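Local coordinates for protein putative laminarinase (Phanerochaete chrysosporium, PDB 2W39) that probably hydrolyses beta-1,3-linked glucans such as laminarin, as a secreted family 16 glycoside hydrolase of a white-rot fungus, at residues Leu44-Asp57 with Gly66-Lys78. Numbering follows the deposited sequence. Where two conformers were deposited one is given.
With NAG (2-acetamido-2-deoxy-beta-D-glucopyranose), chain C.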
ATOM      1  N   LEU A  44       1.680  -2.259  18.915  1.00  7.76           N
ATOM      2  CA  LEU A  44       1.727  -2.553  17.487  1.00  7.75           C
ATOM      3  C   LEU A  44       1.377  -1.329  16.654  1.00  7.82           C
ATOM      4  O   LEU A  44       1.736  -1.233  15.477  1.00  8.01           O
ATOM      5  CB  LEU A  44       0.797  -3.709  17.152  1.00  8.45           C
ATOM      6  CG  LEU A  44       1.124  -4.988  17.928  1.00  9.08           C
ATOM      7  CD1 LEU A  44       0.142  -6.061  17.574  1.00 12.46           C
ATOM      8  CD2 LEU A  44       2.563  -5.460  17.684  1.00 12.11           C
ATOM      9  N   THR A  45       0.650  -0.401  17.266  1.00  7.83           N
ATOM     10  CA  THR A  45       0.431   0.921  16.692  1.00  8.08           C
ATOM     11  C   THR A  45       0.963   1.913  17.700  1.00  8.14           C
ATOM     12  O   THR A  45       0.653   1.814  18.901  1.00  9.30           O
ATOM     13  CB  THR A  45      -1.053   1.168  16.439  1.00  8.05           C
ATOM     14  OG1 THR A  45      -1.464   0.257  15.418  1.00  7.75           O
ATOM     15  CG2 THR A  45      -1.352   2.610  15.986  1.00  8.70           C
ATOM     16  N   TYR A  46       1.752   2.868  17.219  1.00  8.99           N
ATOM     17  CA  TYR A  46       2.342   3.905  18.048  1.00 10.42           C
ATOM     18  C   TYR A  46       2.143   5.183  17.253  1.00 10.82           C
ATOM     19  O   TYR A  46       2.586   5.269  16.116  1.00 10.91           O
ATOM     20  CB  TYR A  46       3.824   3.588  18.264  1.00 12.69           C
ATOM     21  CG  TYR A  46       4.592   4.639  19.018  1.00 15.53           C
ATOM     22  CD1 TYR A  46       4.538   4.692  20.406  1.00 17.68           C
ATOM     23  CD2 TYR A  46       5.389   5.564  18.351  1.00 18.25           C
ATOM     24  CE1 TYR A  46       5.245   5.650  21.117  1.00 19.47           C
ATOM     25  CE2 TYR A  46       6.107   6.529  19.055  1.00 20.00           C
ATOM     26  CZ  TYR A  46       6.024   6.558  20.438  1.00 18.41           C
ATOM     27  OH  TYR A  46       6.718   7.501  21.167  1.00 20.42           O
ATOM     28  N   ALA A  47       1.455   6.176  17.828  1.00 12.72           N
ATOM     29  CA  ALA A  47       0.997   7.349  17.042  1.00 15.26           C
ATOM     30  C   ALA A  47       1.134   8.601  17.878  1.00 15.99           C
ATOM     31  O   ALA A  47       0.212   8.956  18.645  1.00 17.05           O
ATOM     32  CB  ALA A  47      -0.448   7.168  16.555  1.00 15.55           C
ATOM     33  N   SER A  48       2.283   9.270  17.732  0.50 16.58           N
ATOM     34  CA  SER A  48       2.668  10.409  18.579  0.50 17.05           C
ATOM     35  C   SER A  48       3.775  11.274  17.950  0.50 16.96           C
ATOM     36  O   SER A  48       4.673  10.768  17.264  0.50 17.39           O
ATOM     37  CB  SER A  48       3.122   9.900  19.947  0.50 17.08           C
ATOM     38  OG  SER A  48       3.190  10.951  20.895  0.50 17.45           O
ATOM     39  N   GLY A  49       3.726  12.581  18.214  1.00 16.77           N
ATOM     40  CA  GLY A  49       4.654  13.526  17.576  1.00 16.00           C
ATOM     41  C   GLY A  49       4.404  13.532  16.075  1.00 14.75           C
ATOM     42  O   GLY A  49       3.253  13.591  15.649  1.00 16.24           O
ATOM     43  N   ASP A  50       5.467  13.417  15.284  1.00 13.63           N
ATOM     44  CA  ASP A  50       5.331  13.355  13.824  1.00 13.30           C
ATOM     45  C   ASP A  50       5.576  11.940  13.283  1.00 11.23           C
ATOM     46  O   ASP A  50       6.107  11.772  12.184  1.00 11.03           O
ATOM     47  CB  ASP A  50       6.227  14.399  13.126  1.00 15.53           C
ATOM     48  CG  ASP A  50       7.705  14.113  13.279  1.00 19.50           C
ATOM     49  OD1 ASP A  50       8.100  13.337  14.174  1.00 23.71           O
ATOM     50  OD2 ASP A  50       8.486  14.679  12.483  1.00 24.87           O
ATOM     51  N   THR A  51       5.174  10.936  14.055  1.00 10.30           N
ATOM     52  CA  THR A  51       5.412   9.542  13.709  1.00  9.99           C
ATOM     53  C   THR A  51       4.184   8.673  13.938  1.00  8.99           C
ATOM     54  O   THR A  51       3.542   8.734  14.997  1.00  9.74           O
ATOM     55  CB  THR A  51       6.579   8.986  14.552  1.00 11.29           C
ATOM     56  OG1 THR A  51       7.775   9.693  14.207  1.00 12.42           O
ATOM     57  CG2 THR A  51       6.801   7.509  14.269  1.00 12.12           C
ATOM     58  N   LEU A  52       3.889   7.847  12.933  1.00  7.60           N
ATOM     59  CA  LEU A  52       2.981   6.726  13.080  1.00  7.45           C
ATOM     60  C   LEU A  52       3.777   5.467  12.788  1.00  6.90           C
ATOM     61  O   LEU A  52       4.348   5.331  11.692  1.00  6.92           O
ATOM     62  CB  LEU A  52       1.815   6.835  12.107  1.00  8.22           C
ATOM     63  CG  LEU A  52       0.849   5.653  12.077  1.00  8.70           C
ATOM     64  CD1 LEU A  52      -0.018   5.615  13.305  1.00 10.08           C
ATOM     65  CD2 LEU A  52       0.003   5.623  10.786  1.00  9.19           C
ATOM     66  N   ILE A  53       3.816   4.561  13.759  1.00  7.05           N
ATOM     67  CA  ILE A  53       4.380   3.231  13.542  1.00  7.47           C
ATOM     68  C   ILE A  53       3.260   2.207  13.541  1.00  6.60           C
ATOM     69  O   ILE A  53       2.387   2.214  14.430  1.00  7.07           O
ATOM     70  CB  ILE A  53       5.375   2.842  14.669  1.00  8.15           C
ATOM     71  CG1 ILE A  53       6.492   3.870  14.857  1.00 11.20           C
ATOM     72  CG2 ILE A  53       5.902   1.405  14.499  1.00  8.83           C
ATOM     73  CD1 ILE A  53       7.300   4.060  13.650  1.00 12.06           C
ATOM     74  N   LEU A  54       3.281   1.333  12.532  1.00  6.06           N
ATOM     75  CA  LEU A  54       2.356   0.196  12.432  1.00  6.42           C
ATOM     76  C   LEU A  54       3.256  -1.009  12.262  1.00  6.35           C
ATOM     77  O   LEU A  54       4.020  -1.066  11.306  1.00  6.58           O
ATOM     78  CB  LEU A  54       1.448   0.306  11.193  1.00  6.38           C
ATOM     79  CG  LEU A  54       0.640   1.598  11.084  1.00  6.52           C
ATOM     80  CD1 LEU A  54      -0.030   1.666   9.720  1.00  7.85           C
ATOM     81  CD2 LEU A  54      -0.388   1.741  12.233  1.00  7.91           C
ATOM     82  N   ARG A  55       3.198  -1.962  13.190  0.50  6.89           N
ATOM     83  CA  ARG A  55       4.186  -3.044  13.210  0.50  7.73           C
ATOM     84  C   ARG A  55       3.581  -4.410  13.494  0.50  7.31           C
ATOM     85  O   ARG A  55       2.484  -4.533  14.038  0.50  7.86           O
ATOM     86  CB  ARG A  55       5.300  -2.754  14.236  0.50  7.87           C
ATOM     87  CG  ARG A  55       4.788  -2.565  15.668  0.50  9.33           C
ATOM     88  CD  ARG A  55       5.841  -2.792  16.756  0.50  9.51           C
ATOM     89  NE  ARG A  55       6.978  -1.878  16.702  0.50 11.96           N
ATOM     90  CZ  ARG A  55       7.069  -0.677  17.283  0.50 11.94           C
ATOM     91  NH1 ARG A  55       8.207  -0.026  17.132  0.50 13.72           N
ATOM     92  NH2 ARG A  55       6.065  -0.101  17.982  0.50  7.78           N
ATOM     93  N   ALA A  56       4.340  -5.437  13.119  1.00  7.04           N
ATOM     94  CA  ALA A  56       4.096  -6.817  13.520  1.00  7.73           C
ATOM     95  C   ALA A  56       4.587  -7.089  14.925  1.00  6.66           C
ATOM     96  O   ALA A  56       5.561  -6.500  15.378  1.00  7.25           O
ATOM     97  CB  ALA A  56       4.857  -7.733  12.583  1.00  9.71           C
ATOM     98  N   ASP A  57       3.943  -8.030  15.594  1.00  6.81           N
ATOM     99  CA  ASP A  57       4.512  -8.638  16.792  1.00  7.35           C
ATOM    100  C   ASP A  57       5.874  -9.242  16.438  1.00  7.15           C
ATOM    101  O   ASP A  57       5.988 -10.030  15.477  1.00  7.41           O
ATOM    102  CB  ASP A  57       3.509  -9.693  17.280  1.00  8.11           C
ATOM    103  CG  ASP A  57       4.023 -10.545  18.446  1.00  8.14           C
ATOM    104  OD1 ASP A  57       5.191 -10.983  18.409  1.00  9.11           O
ATOM    105  OD2 ASP A  57       3.200 -10.821  19.355  1.00  8.61           O
ATOM    106  N   GLY A  66      -2.770 -21.942  17.009  1.00 16.40           N
ATOM    107  CA  GLY A  66      -3.406 -20.678  17.373  1.00 15.51           C
ATOM    108  C   GLY A  66      -3.431 -19.683  16.218  1.00 14.45           C
ATOM    109  O   GLY A  66      -3.089 -20.034  15.075  1.00 14.28           O
ATOM    110  N   PRO A  67      -3.865 -18.444  16.499  1.00 14.30           N
ATOM    111  CA  PRO A  67      -3.929 -17.403  15.479  1.00 13.27           C
ATOM    112  C   PRO A  67      -2.570 -17.005  14.914  1.00 11.54           C
ATOM    113  O   PRO A  67      -1.513 -17.341  15.460  1.00 11.02           O
ATOM    114  CB  PRO A  67      -4.543 -16.212  16.232  1.00 14.19           C
ATOM    115  CG  PRO A  67      -5.251 -16.827  17.366  1.00 15.74           C
ATOM    116  CD  PRO A  67      -4.378 -17.955  17.789  1.00 14.95           C
ATOM    117  N   GLY A  68      -2.633 -16.264  13.820  1.00 10.02           N
ATOM    118  CA  GLY A  68      -1.438 -15.768  13.154  1.00  9.07           C
ATOM    119  C   GLY A  68      -0.723 -14.666  13.900  1.00  8.01           C
ATOM    120  O   GLY A  68      -1.090 -14.305  15.019  1.00  8.66           O
ATOM    121  N   ARG A  69       0.307 -14.123  13.267  1.00  7.71           N
ATOM    122  CA  ARG A  69       1.135 -13.113  13.916  1.00  7.38           C
ATOM    123  C   ARG A  69       0.348 -11.818  14.038  1.00  6.64           C
ATOM    124  O   ARG A  69      -0.253 -11.352  13.066  1.00  6.49           O
ATOM    125  CB  ARG A  69       2.435 -12.902  13.131  1.00  7.70           C
ATOM    126  CG  ARG A  69       3.441 -11.984  13.820  1.00  7.36           C
ATOM    127  CD  ARG A  69       4.877 -12.204  13.356  1.00  7.44           C
ATOM    128  NE  ARG A  69       5.399 -13.496  13.829  1.00  7.81           N
ATOM    129  CZ  ARG A  69       5.727 -13.781  15.090  1.00  7.55           C
ATOM    130  NH1 ARG A  69       5.647 -12.866  16.055  1.00  8.05           N
ATOM    131  NH2 ARG A  69       6.133 -15.010  15.378  1.00  9.07           N
ATOM    132  N   ASN A  70       0.342 -11.218  15.224  1.00  6.93           N
ATOM    133  CA  ASN A  70      -0.420  -9.990  15.403  1.00  6.96           C
ATOM    134  C   ASN A  70       0.117  -8.878  14.511  1.00  6.27           C
ATOM    135  O   ASN A  70       1.341  -8.679  14.384  1.00  6.75           O
ATOM    136  CB  ASN A  70      -0.382  -9.497  16.849  1.00  6.97           C
ATOM    137  CG  ASN A  70      -1.180 -10.362  17.800  1.00  8.71           C
ATOM    138  OD1 ASN A  70      -2.026 -11.156  17.404  1.00  9.34           O
ATOM    139  ND2 ASN A  70      -0.924 -10.173  19.099  1.00 10.03           N
ATOM    140  N   SER A  71      -0.812  -8.161  13.876  1.00  5.61           N
ATOM    141  CA  SER A  71      -0.483  -7.057  12.993  1.00  5.36           C
ATOM    142  C   SER A  71      -1.708  -6.154  12.902  1.00  5.32           C
ATOM    143  O   SER A  71      -2.712  -6.388  13.595  1.00  5.86           O
ATOM    144  CB  SER A  71      -0.078  -7.604  11.623  1.00  5.73           C
ATOM    145  OG  SER A  71       0.508  -6.571  10.842  1.00  6.08           O
ATOM    146  N   VAL A  72      -1.622  -5.148  12.038  1.00  5.53           N
ATOM    147  CA  VAL A  72      -2.688  -4.167  11.929  1.00  5.60           C
ATOM    148  C   VAL A  72      -3.034  -3.869  10.476  1.00  5.45           C
ATOM    149  O   VAL A  72      -2.179  -3.938   9.577  1.00  5.72           O
ATOM    150  CB  VAL A  72      -2.361  -2.860  12.695  1.00  6.38           C
ATOM    151  CG1 VAL A  72      -2.179  -3.123  14.201  1.00  7.26           C
ATOM    152  CG2 VAL A  72      -1.147  -2.150  12.116  1.00  8.86           C
ATOM    153  N   ARG A  73      -4.295  -3.484  10.282  1.00  5.05           N
ATOM    154  CA  ARG A  73      -4.857  -3.042   9.010  1.00  5.38           C
ATOM    155  C   ARG A  73      -5.733  -1.843   9.359  1.00  5.17           C
ATOM    156  O   ARG A  73      -6.782  -2.000   9.986  1.00  6.23           O
ATOM    157  CB  ARG A  73      -5.670  -4.177   8.387  1.00  5.47           C
ATOM    158  CG  ARG A  73      -6.475  -3.766   7.151  1.00  5.17           C
ATOM    159  CD  ARG A  73      -6.948  -4.969   6.402  1.00  7.41           C
ATOM    160  NE  ARG A  73      -8.000  -4.650   5.435  1.00  5.93           N
ATOM    161  CZ  ARG A  73      -8.250  -5.350   4.328  1.00  5.64           C
ATOM    162  NH1 ARG A  73      -7.441  -6.324   3.935  1.00  6.96           N
ATOM    163  NH2 ARG A  73      -9.285  -5.023   3.567  1.00  6.51           N
ATOM    164  N   ILE A  74      -5.268  -0.653   9.017  1.00  4.90           N
ATOM    165  CA  ILE A  74      -6.004   0.553   9.351  1.00  5.57           C
ATOM    166  C   ILE A  74      -6.707   1.097   8.132  1.00  5.21           C
ATOM    167  O   ILE A  74      -6.207   0.990   7.012  1.00  5.55           O
ATOM    168  CB  ILE A  74      -5.102   1.619  10.064  1.00  5.49           C
ATOM    169  CG1 ILE A  74      -4.022   2.251   9.148  1.00  5.47           C
ATOM    170  CG2 ILE A  74      -4.496   1.036  11.359  1.00  7.04           C
ATOM    171  CD1 ILE A  74      -3.394   3.507   9.735  1.00  6.57           C
ATOM    172  N   ARG A  75      -7.877   1.682   8.342  1.00  5.22           N
ATOM    173  CA  ARG A  75      -8.732   2.121   7.260  1.00  5.28           C
ATOM    174  C   ARG A  75      -9.260   3.516   7.574  1.00  5.28           C
ATOM    175  O   ARG A  75      -9.798   3.766   8.664  1.00  5.80           O
ATOM    176  CB  ARG A  75      -9.912   1.154   7.122  1.00  6.34           C
ATOM    177  CG  ARG A  75     -10.845   1.519   5.968  1.00  7.01           C
ATOM    178  CD  ARG A  75     -12.028   0.590   5.880  1.00  7.80           C
ATOM    179  NE  ARG A  75     -12.977   0.801   6.977  1.00  8.97           N
ATOM    180  CZ  ARG A  75     -14.071   0.075   7.164  1.00 10.80           C
ATOM    181  NH1 ARG A  75     -14.338  -0.947   6.365  1.00 12.56           N
ATOM    182  NH2 ARG A  75     -14.896   0.371   8.159  1.00 13.49           N
ATOM    183  N   SER A  76      -9.145   4.435   6.621  1.00  5.01           N
ATOM    184  CA  SER A  76      -9.687   5.782   6.847  1.00  5.71           C
ATOM    185  C   SER A  76     -11.184   5.704   7.077  1.00  5.55           C
ATOM    186  O   SER A  76     -11.884   4.923   6.438  1.00  6.13           O
ATOM    187  CB  SER A  76      -9.380   6.730   5.680  1.00  5.91           C
ATOM    188  OG  SER A  76     -10.003   6.314   4.471  1.00  5.15           O
ATOM    189  N   ILE A  77     -11.689   6.549   7.964  1.00  6.16           N
ATOM    190  CA  ILE A  77     -13.134   6.633   8.166  1.00  6.86           C
ATOM    191  C   ILE A  77     -13.772   7.278   6.925  1.00  6.75           C
ATOM    192  O   ILE A  77     -14.810   6.826   6.444  1.00  7.73           O
ATOM    193  CB  ILE A  77     -13.464   7.376   9.481  1.00  8.06           C
ATOM    194  CG1 ILE A  77     -13.030   6.522  10.678  1.00  8.56           C
ATOM    195  CG2 ILE A  77     -14.964   7.698   9.561  1.00 10.22           C
ATOM    196  CD1 ILE A  77     -13.002   7.272  11.996  1.00 11.26           C
ATOM    197  N   LYS A  78     -13.157   8.341   6.417  1.00  6.41           N
ATOM    198  CA  LYS A  78     -13.664   8.985   5.225  1.00  6.49           C
ATOM    199  C   LYS A  78     -13.406   8.175   3.969  1.00  6.05           C
ATOM    200  O   LYS A  78     -12.490   7.334   3.912  1.00  6.26           O
ATOM    201  CB  LYS A  78     -13.040  10.360   5.083  1.00  7.57           C
ATOM    202  CG  LYS A  78     -13.612  11.311   6.117  1.00  9.45           C
ATOM    203  CD  LYS A  78     -12.871  12.617   6.165  1.00 12.78           C
ATOM    204  CE  LYS A  78     -13.115  13.457   4.947  1.00 15.36           C
ATOM    205  NZ  LYS A  78     -12.541  14.819   5.180  1.00 17.05           N
TER
HETATM  206  C1  NAG C1299       6.527   1.419  21.480  1.00 16.54           C
HETATM  207  C2  NAG C1299       7.643   1.501  22.540  1.00 20.53           C
HETATM  208  C3  NAG C1299       8.628   2.640  22.251  1.00 20.07           C
HETATM  209  C4  NAG C1299       9.036   2.701  20.786  1.00 19.63           C
HETATM  210  C5  NAG C1299       7.783   2.700  19.908  1.00 18.34           C
HETATM  211  C6  NAG C1299       8.128   2.820  18.422  1.00 19.51           C
HETATM  212  C7  NAG C1299       7.287   1.035  24.958  1.00 29.39           C
HETATM  213  C8  NAG C1299       6.609   1.551  26.194  1.00 25.90           C
HETATM  214  N2  NAG C1299       7.047   1.732  23.847  1.00 22.99           N
HETATM  215  O3  NAG C1299       9.788   2.519  23.051  1.00 22.76           O
HETATM  216  O4  NAG C1299       9.788   3.872  20.555  1.00 21.84           O
HETATM  217  O5  NAG C1299       7.075   1.497  20.168  1.00 16.03           O
HETATM  218  O6  NAG C1299       8.875   1.707  17.977  1.00 21.37           O
HETATM  219  O7  NAG C1299       8.008   0.038  25.020  1.00 27.40           O
HETATM  220  O   HOH W   1       1.478 -12.416  17.598  1.00  8.44           O
HETATM  221  O   HOH W   2       1.476  -8.851  20.062  1.00 12.71           O
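Leu44 lays its CD1 methyl against the CB of Asn70, at 3.6 Å, the two side chains crossing at about a right angle. Its CB also faces CG1 of Val72. Thr45 sets OG1 beside the same CG1, at 3.7 Å; OG1 is also hydrogen-bonded to His20 NE2. Outside, C5 of the NAG on Asn43 lies over one face of the Tyr46 ring. Strand 45-48 then turns back through a type II' beta turn, Ser48 to Thr51, into strand 51-55. Leu52 meets Ile74 tip to tip, methyl CD2 to methyl CD1. This hairpin belongs to one sheet of the beta sandwich of family 16, and strand 69-76 to the other, so these residues fill the space between the sheets. Leu54 packs on two residues of the facing strand: its CB lies 3.7 Å from Val72 CG2, and its CD1 lies 3.8 Å from Ile74 CD1. At Asp57 the packing gives way to polar bonds. Asp57 N donates to Asn70 O at 2.9 Å, nearly straight at 169°. One water joins Asn70 ND2 to Asp57 OD2; another, on Asn70 N, reaches OD2 only weakly. OD2 also bonds Thr60 OG1, and Asn70 has Asn32 as a further polar partner. Arg69, bent at chi3 (-70°), brings NH1 above the carbonyl plane of Asp57 O, at 2.9 Å. The same NH1 forms a salt bridge with Asp57 OD1, at 3.0 Å, the carboxylate and guanidinium planes 65° apart. Arg69 NH2 bonds Val277 O. A leucine here would probably cost Asp57 O its bond and Asp57 OD1 this charge partner.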